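Local coordinates for protein putative chorismate mutase (Yersinia pestis biovar Microtus str. 91001, PDB 2GBB) that catalyses the Claisen rearrangement of chorismate to prephenate, as a secreted all-helical enzyme, and may play some role in pathogenicity, at residues A21-K24 and A25-L29; L108-I111 and A112-K116; L138-A141 and D142-I146; A78-S82 and Q83-G87. All blocks are in the same frame, centred on the assembly; numbering follows the deposited sequence.

Contact 1: residues A21-K24 and A25-L29; sequences AGYK and AENHL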
# COMPACT_ATOMS: atom_id res chain seq x y z
N ALA A 21 7.14 -7.52 -2.36
CA ALA A 21 6.55 -6.77 -1.26
C ALA A 21 7.09 -7.27 0.07
O ALA A 21 7.39 -6.47 0.97
CB ALA A 21 5.00 -6.93 -1.26
N GLY A 22 7.18 -8.60 0.20
CA GLY A 22 7.70 -9.22 1.45
C GLY A 22 9.15 -8.89 1.69
O GLY A 22 9.54 -8.61 2.83
N TYR A 23 9.98 -8.97 0.64
CA TYR A 23 11.41 -8.54 0.68
C TYR A 23 11.53 -7.08 1.16
O TYR A 23 12.33 -6.72 2.07
CB TYR A 23 12.01 -8.72 -0.75
CG TYR A 23 13.21 -7.83 -0.99
CD1 TYR A 23 14.45 -8.17 -0.48
CD2 TYR A 23 13.08 -6.59 -1.67
CE1 TYR A 23 15.55 -7.36 -0.63
CE2 TYR A 23 14.18 -5.74 -1.82
CZ TYR A 23 15.42 -6.16 -1.31
OH TYR A 23 16.55 -5.38 -1.40
N LYS A 24 10.69 -6.21 0.60
CA LYS A 24 10.72 -4.80 0.95
C LYS A 24 10.28 -4.54 2.41
O LYS A 24 10.90 -3.79 3.14
CB LYS A 24 9.89 -4.00 -0.07
CG LYS A 24 10.65 -3.87 -1.42
CD LYS A 24 9.76 -3.21 -2.53
CE LYS A 24 10.48 -3.09 -3.88
NZ LYS A 24 9.42 -2.43 -4.83
N ALA A 25 9.19 -5.18 2.83
CA ALA A 25 8.66 -4.99 4.19
C ALA A 25 9.68 -5.43 5.22
O ALA A 25 9.92 -4.70 6.17
CB ALA A 25 7.31 -5.78 4.38
N GLU A 26 10.28 -6.60 5.00
CA GLU A 26 11.35 -7.20 5.84
C GLU A 26 12.48 -6.20 6.05
O GLU A 26 13.13 -6.12 7.11
CB GLU A 26 11.94 -8.34 5.01
CG GLU A 26 12.50 -9.56 5.67
CD GLU A 26 12.54 -10.75 4.66
OE1 GLU A 26 12.10 -11.86 5.08
OE2 GLU A 26 13.02 -10.59 3.45
N ASN A 27 12.77 -5.45 5.00
CA ASN A 27 13.96 -4.58 5.03
C ASN A 27 13.60 -3.13 5.25
O ASN A 27 14.46 -2.27 5.18
CB ASN A 27 14.76 -4.78 3.73
CG ASN A 27 15.45 -6.07 3.74
OD1 ASN A 27 16.38 -6.25 4.53
ND2 ASN A 27 14.98 -7.04 2.91
N HIS A 28 12.30 -2.87 5.50
CA HIS A 28 11.78 -1.50 5.66
C HIS A 28 12.11 -0.63 4.45
O HIS A 28 12.49 0.54 4.60
CB HIS A 28 12.32 -0.86 6.94
CG HIS A 28 11.96 -1.60 8.19
ND1 HIS A 28 12.56 -1.35 9.41
CD2 HIS A 28 11.06 -2.59 8.41
CE1 HIS A 28 12.04 -2.15 10.33
NE2 HIS A 28 11.14 -2.91 9.75
N LEU A 29 12.02 -1.21 3.23
CA LEU A 29 12.32 -0.44 2.03
C LEU A 29 11.06 0.14 1.41
O LEU A 29 9.99 -0.49 1.45
CB LEU A 29 13.07 -1.27 0.98
CG LEU A 29 14.49 -1.70 1.32
CD1 LEU A 29 14.90 -2.89 0.49
CD2 LEU A 29 15.47 -0.61 1.22
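Asn27 reaches back over the last turn of helix 17-26 to the backbone of Tyr23. Asn27 ND2 gives a hydrogen bond to Tyr23 O at 2.8 Å, with an N-H...O angle of 147°. The amide also passes the Tyr23 ring, with Asn27 ND2 3.6 Å from Tyr23 CE1 and the two planes 53° apart. Leu29 meets the same ring near its hydroxyl end, by the CE2 side. Leu29 CD1 lies 3.7 Å from Tyr23 CE2 and 3.5 Å from Tyr23 OH. The ring can lie along the chain end because Tyr23 CG stands opposite the backbone N (chi1 156°), which swings it past Asn27 towards Leu29.

The backbone holds these groups in place. Glu26 N bonds to Gly22 O in the ordinary helical way. Leu29 N then closes on Lys24 O at 2.8 Å, five residues back, and His28 N bonds to Ala25 O. Lys24 itself sends an extended chain away from the turn. Its NZ bonds to Ile31 O and to Gln73 OE1, and a weak bond joins it to a bound citrate. Lys24 and Gln73 both probably bind the substrate. The citrate probably comes from the crystallisation liquor but may mark the active-site pocket. Leu29 O is held by Arg77 of helix 55-82. With His28 at positive phi, the helix ends in a Schellman motif, just beyond the turn that carries Lys24 of the probable substrate site.

Contact 2: residues L108-I111 and A112-K116; sequences LEQI and AEELK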
# COMPACT_ATOMS: atom_id res chain seq x y z
N LEU A 108 7.13 -9.99 -24.14
CA LEU A 108 7.51 -9.25 -25.34
C LEU A 108 7.65 -10.15 -26.59
O LEU A 108 7.29 -9.73 -27.69
CB LEU A 108 8.83 -8.51 -25.09
CG LEU A 108 8.87 -7.41 -24.03
CD1 LEU A 108 10.23 -6.70 -24.15
CD2 LEU A 108 7.77 -6.45 -24.24
N GLU A 109 8.21 -11.33 -26.40
CA GLU A 109 8.29 -12.34 -27.47
C GLU A 109 6.89 -12.72 -27.94
O GLU A 109 6.64 -12.79 -29.14
CB GLU A 109 9.03 -13.60 -27.01
CG GLU A 109 10.48 -13.34 -26.74
CD GLU A 109 11.21 -14.56 -26.19
OE1 GLU A 109 10.69 -15.32 -25.36
OE2 GLU A 109 12.36 -14.75 -26.59
N GLN A 110 5.97 -12.94 -27.00
CA GLN A 110 4.62 -13.32 -27.35
C GLN A 110 3.86 -12.22 -28.09
O GLN A 110 3.10 -12.49 -29.06
CB GLN A 110 3.87 -13.75 -26.10
CG GLN A 110 2.53 -14.46 -26.36
CD GLN A 110 2.65 -15.63 -27.33
OE1 GLN A 110 3.54 -16.47 -27.19
NE2 GLN A 110 1.76 -15.69 -28.30
N ILE A 111 3.98 -10.99 -27.60
CA ILE A 111 3.38 -9.84 -28.29
C ILE A 111 3.92 -9.66 -29.73
O ILE A 111 3.14 -9.41 -30.66
CB ILE A 111 3.57 -8.52 -27.49
CG1 ILE A 111 2.62 -8.48 -26.28
CG2 ILE A 111 3.28 -7.32 -28.38
CD1 ILE A 111 2.92 -7.33 -25.24
N ALA A 112 5.23 -9.78 -29.90
CA ALA A 112 5.85 -9.64 -31.22
C ALA A 112 5.29 -10.71 -32.15
O ALA A 112 4.78 -10.40 -33.21
CB ALA A 112 7.39 -9.76 -31.12
N GLU A 113 5.40 -11.98 -31.75
CA GLU A 113 4.78 -13.08 -32.49
C GLU A 113 3.31 -12.75 -32.89
O GLU A 113 2.95 -12.77 -34.10
CB GLU A 113 4.87 -14.38 -31.67
CG GLU A 113 4.61 -15.68 -32.46
CD GLU A 113 3.22 -16.32 -32.15
OE1 GLU A 113 2.20 -15.59 -32.14
OE2 GLU A 113 3.15 -17.57 -31.93
N GLU A 114 2.48 -12.41 -31.92
CA GLU A 114 1.07 -12.16 -32.19
C GLU A 114 0.83 -11.04 -33.18
O GLU A 114 -0.05 -11.12 -34.04
CB GLU A 114 0.30 -11.91 -30.90
CG GLU A 114 0.27 -13.18 -30.01
CD GLU A 114 -0.87 -13.21 -29.02
OE1 GLU A 114 -1.87 -12.47 -29.21
OE2 GLU A 114 -0.79 -13.97 -28.04
N LEU A 115 1.58 -9.96 -33.02
CA LEU A 115 1.50 -8.78 -33.87
C LEU A 115 1.85 -9.13 -35.32
O LEU A 115 1.27 -8.54 -36.25
CB LEU A 115 2.47 -7.71 -33.37
CG LEU A 115 1.96 -6.42 -32.71
CD1 LEU A 115 0.51 -6.44 -32.19
CD2 LEU A 115 2.98 -5.86 -31.70
N LYS A 116 2.82 -10.03 -35.49
CA LYS A 116 3.22 -10.53 -36.82
C LYS A 116 2.14 -11.45 -37.44
O LYS A 116 1.73 -11.26 -38.58
CB LYS A 116 4.57 -11.26 -36.75
CG LYS A 116 5.73 -10.34 -36.37
CD LYS A 116 6.96 -11.07 -35.76
CE LYS A 116 8.11 -10.07 -35.63
NZ LYS A 116 9.38 -10.59 -35.01
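The contact lies within regular alpha-helix, near the C-terminal end of helix 93-117, where side chains four residues apart meet. Gln110 and Glu114 form the polar pair. Gln110 NE2 donates to Glu114 OE2 at 3.1 Å, with an N-H...O angle of 159°. The oxygen accepts on its anti lone pair and lies in the plane of the amide, while the carboxylate is turned 69° against that plane. The Gln110 chain bends at chi2 (52°), which turns its amide along the helix towards Glu114. Glu114 CG also lies 3.4 Å from Gln110 NE2.

Ile111 and Leu115 form the apolar pair. They lie side by side and point the same way, with Ile111 CG2 3.6 Å from Leu115 CD2. Ile111 also packs on Leu61 of helix 55-82. Beneath both pairs run the helical bonds, such as Glu114 N to Gln110 O at 2.9 Å.

The strongest polar partner of Glu114 is Gln5, near the N-terminus of the chain: its N also donates to OE2, and Gly4 N donates to OE1. Three N-H groups thus share the buried carboxylate, which would probably stabilise its negative charge and fix its rotation.

Contact 3: residues L138-A141 and D142-I146; sequences LTSA and DVEAI. With SO4 (sulfate ion), chain E.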
# COMPACT_ATOMS: atom_id res chain seq x y z
N LEU A 138 -4.91 -7.04 -6.67
CA LEU A 138 -4.84 -6.40 -7.97
C LEU A 138 -6.24 -6.04 -8.44
O LEU A 138 -7.11 -6.91 -8.51
CB LEU A 138 -4.26 -7.41 -8.95
CG LEU A 138 -3.43 -7.03 -10.18
CD1 LEU A 138 -3.94 -7.80 -11.35
CD2 LEU A 138 -3.29 -5.55 -10.46
N THR A 139 -6.49 -4.80 -8.82
CA THR A 139 -7.86 -4.45 -9.17
C THR A 139 -8.07 -4.46 -10.69
O THR A 139 -7.13 -4.54 -11.48
CB THR A 139 -8.31 -3.07 -8.62
OG1 THR A 139 -7.60 -2.03 -9.29
CG2 THR A 139 -8.14 -2.94 -7.07
N SER A 140 -9.34 -4.37 -11.09
CA SER A 140 -9.73 -4.26 -12.48
C SER A 140 -9.23 -2.97 -13.15
O SER A 140 -8.76 -3.03 -14.28
CB SER A 140 -11.24 -4.35 -12.59
OG SER A 140 -11.59 -5.71 -12.34
N ALA A 141 -9.30 -1.84 -12.44
CA ALA A 141 -8.59 -0.63 -12.91
C ALA A 141 -7.05 -0.84 -13.18
O ALA A 141 -6.52 -0.32 -14.16
CB ALA A 141 -8.84 0.59 -11.99
N ASP A 142 -6.38 -1.64 -12.36
CA ASP A 142 -4.95 -1.94 -12.57
C ASP A 142 -4.78 -2.73 -13.88
O ASP A 142 -3.86 -2.46 -14.66
CB ASP A 142 -4.41 -2.79 -11.42
CG ASP A 142 -4.40 -2.03 -10.06
OD1 ASP A 142 -4.05 -0.84 -10.05
OD2 ASP A 142 -4.73 -2.65 -9.01
N VAL A 143 -5.67 -3.71 -14.09
CA VAL A 143 -5.57 -4.56 -15.27
C VAL A 143 -5.97 -3.82 -16.54
O VAL A 143 -5.38 -4.04 -17.59
CB VAL A 143 -6.37 -5.87 -15.09
CG1 VAL A 143 -6.20 -6.76 -16.32
CG2 VAL A 143 -5.86 -6.63 -13.83
N GLU A 144 -6.98 -2.96 -16.46
CA GLU A 144 -7.43 -2.18 -17.61
C GLU A 144 -6.36 -1.22 -18.16
O GLU A 144 -6.27 -1.04 -19.38
CB GLU A 144 -8.72 -1.43 -17.31
CG GLU A 144 -9.88 -2.46 -16.98
CD GLU A 144 -11.05 -1.82 -16.28
OE1 GLU A 144 -11.34 -0.63 -16.58
OE2 GLU A 144 -11.67 -2.50 -15.41
N ALA A 145 -5.53 -0.65 -17.28
CA ALA A 145 -4.36 0.13 -17.70
C ALA A 145 -3.32 -0.75 -18.44
O ALA A 145 -2.66 -0.32 -19.40
CB ALA A 145 -3.73 0.88 -16.44
N ILE A 146 -3.22 -2.00 -18.04
CA ILE A 146 -2.27 -2.87 -18.68
C ILE A 146 -2.79 -3.22 -20.07
O ILE A 146 -2.00 -3.26 -21.04
CB ILE A 146 -2.06 -4.15 -17.90
CG1 ILE A 146 -1.22 -3.86 -16.66
CG2 ILE A 146 -1.36 -5.21 -18.81
CD1 ILE A 146 -1.09 -5.02 -15.79
S SO4 E . -11.96 -5.02 -8.48
O1 SO4 E . -11.33 -3.88 -9.11
O2 SO4 E . -11.38 -6.29 -8.88
O3 SO4 E . -11.81 -4.84 -7.04
O4 SO4 E . -13.37 -4.97 -8.88
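The polar contacts centre on Thr139 and Asp142. Thr139 N donates to Asp142 OD2 at 2.8 Å, with an N-H...O angle of 168°. It meets that oxygen on the anti side, 22° out of the carboxylate plane. Thr139 OG1 gives a weak bond to the same oxygen at 2.9 Å. In return Asp142 N makes a weak bond to Thr139 OG1 at 3.3 Å. The hydroxyl sits between the backbone N and the carbonyl carbon (chi1 69°), which lets it face both the carboxylate and Asp142 N.

These reciprocal bonds make a capping box, with Thr139 as the N-cap of helix 140-150. The carboxylate has further partners. OD2 forms a salt bridge with Arg75 of helix 55-82, and OD1 bonds to Ser82 OG of the second subunit. The cap is therefore part of the subunit interface, and the arginine and the helix start would both tend to favour a charged carboxylate.

A sulfate ion, probably from the crystallisation liquor, lies at the same helix start. Its O1 accepts from Ser140 N at 2.8 Å.

Backbone bonds continue the helix. Val143 N goes to Thr139 O, and Glu144 N to Ser140 O at 2.8 Å.

The apolar contact joins Leu138, just before the cap, to Val143 in the first turn. Their side chains cross at about a right angle, and Leu138 CD1 comes within 3.3 Å of Val143 CG2, tighter than normal carbon contact, so the placing of the leucine methyls is doubtful. Both side chains touch Ile133, and Leu138 also packs on Leu14 of helix 7-14.

Contact 4: residues A78-S82 and Q83-G87; sequences ADWLS and QPEPG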
# COMPACT_ATOMS: atom_id res chain seq x y z
N ALA A 78 0.18 -2.77 3.47
CA ALA A 78 -0.93 -2.31 4.31
C ALA A 78 -1.49 -3.46 5.17
O ALA A 78 -1.56 -3.39 6.42
CB ALA A 78 -2.01 -1.68 3.43
N ASP A 79 -1.78 -4.58 4.51
CA ASP A 79 -2.40 -5.75 5.15
C ASP A 79 -1.57 -6.38 6.25
O ASP A 79 -2.10 -6.75 7.31
CB ASP A 79 -2.72 -6.83 4.11
CG ASP A 79 -3.96 -6.51 3.29
OD1 ASP A 79 -4.63 -5.50 3.54
OD2 ASP A 79 -4.27 -7.28 2.36
N TRP A 80 -0.25 -6.47 6.01
CA TRP A 80 0.60 -7.14 6.95
C TRP A 80 0.77 -6.35 8.23
O TRP A 80 1.11 -6.95 9.23
CB TRP A 80 1.96 -7.40 6.35
CG TRP A 80 1.94 -8.43 5.28
CD1 TRP A 80 1.15 -9.57 5.21
CD2 TRP A 80 2.81 -8.47 4.14
NE1 TRP A 80 1.49 -10.30 4.08
CE2 TRP A 80 2.50 -9.65 3.41
CE3 TRP A 80 3.84 -7.63 3.68
CZ2 TRP A 80 3.15 -9.98 2.22
CZ3 TRP A 80 4.50 -7.98 2.50
CH2 TRP A 80 4.15 -9.14 1.80
N LEU A 81 0.54 -5.04 8.20
CA LEU A 81 0.61 -4.20 9.41
C LEU A 81 -0.35 -4.67 10.51
O LEU A 81 -0.01 -4.66 11.73
CB LEU A 81 0.41 -2.71 9.10
CG LEU A 81 1.53 -2.02 8.28
CD1 LEU A 81 1.02 -0.68 7.81
CD2 LEU A 81 2.86 -1.85 9.01
N SER A 82 -1.55 -5.10 10.11
CA SER A 82 -2.49 -5.59 11.11
C SER A 82 -2.59 -7.11 11.05
O SER A 82 -3.06 -7.71 12.02
CB SER A 82 -3.90 -5.00 10.93
OG SER A 82 -4.48 -5.56 9.75
N GLN A 83 -2.19 -7.71 9.93
CA GLN A 83 -2.32 -9.16 9.75
C GLN A 83 -1.11 -9.79 9.10
O GLN A 83 -1.17 -10.08 7.91
CB GLN A 83 -3.51 -9.45 8.85
CG GLN A 83 -4.82 -9.57 9.57
CD GLN A 83 -5.98 -9.48 8.61
OE1 GLN A 83 -5.91 -8.51 7.66
NE2 GLN A 83 -6.92 -10.27 8.71
N PRO A 84 -0.03 -10.01 9.86
CA PRO A 84 1.33 -10.26 9.32
C PRO A 84 1.82 -11.66 8.85
O PRO A 84 3.03 -11.89 8.86
CB PRO A 84 2.24 -9.79 10.46
CG PRO A 84 1.42 -9.99 11.72
CD PRO A 84 -0.05 -10.00 11.33
N GLU A 85 0.96 -12.58 8.43
CA GLU A 85 1.47 -13.81 7.73
C GLU A 85 2.83 -14.44 8.17
O GLU A 85 3.73 -14.62 7.34
CB GLU A 85 1.54 -13.55 6.22
CG GLU A 85 0.26 -13.75 5.52
CD GLU A 85 0.39 -13.71 4.01
OE1 GLU A 85 0.63 -14.79 3.42
OE2 GLU A 85 0.23 -12.61 3.43
N PRO A 86 2.99 -14.79 9.47
CA PRO A 86 4.31 -15.29 9.91
C PRO A 86 4.56 -16.69 9.32
O PRO A 86 3.61 -17.42 9.04
CB PRO A 86 4.17 -15.37 11.45
CG PRO A 86 2.93 -14.62 11.79
CD PRO A 86 2.03 -14.79 10.58
N GLY A 87 5.81 -17.06 9.08
CA GLY A 87 6.03 -18.32 8.33
C GLY A 87 5.37 -18.48 6.94
O GLY A 87 5.27 -19.60 6.42
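Gln83 starts the way out of helix 55-82 by bonding back to its last turn. Gln83 N donates to Asp79 O at 2.8 Å, in the carbonyl plane but with a bent N-H...O angle of 139°. That oxygen also takes a bond from Ser82 N. Gln83 O comes to the edge of the Trp80 ring, near its plane, 3.6 Å from Trp80 CD1. Gln83 O also meets Trp80 CA at 3.6 Å in a nearly straight CA-H...O contact. Pro84 has no N-H to continue the helical bonding, and its CB rests 3.3 Å from Trp80 O.

Glu85, at positive phi, returns to the indole. Trp80 NE1 donates to Glu85 OE2 at 2.7 Å, almost straight at 174°. The oxygen lies in the ring plane, whereas the nitrogen sits above the plane of the carboxylate. Glu85 OE1 forms a salt bridge with Lys18, so the carboxylate is shared between the indole and helix 17-26.

Asp79 turns to the second subunit and forms a salt bridge with its Arg75. The Trp80 ring meets the rings of Tyr76 and Trp88. The indole lies between helix 55-82, which carries it, and helix 17-26, where it packs on Ala21 and Ala25.

How the contacts relate
Contacts 1 and 4 touch, with centres 12 Å apart. The Trp80 indole lies against helix 17-26, its CH2 3.5 Å from Gly22 N and its CE3 4.0 Å from Ala25 CB. Contact 1 carries Lys24, a probable substrate-binding residue, and the Trp80 side chain lies about 7 Å from that of Lys24. In contact 3 the Asp142 side chain is about 4 Å from that of Ala71, another probable substrate-binding residue. Contacts 3 and 4 are 24 Å apart between centres within one chain, but meet across the dimer, where Ala141 packs on Gln83 of the second subunit. Contact 2 lies on the other side of the chain's centre from contacts 1 and 4, with centres 34 and 39 Å away.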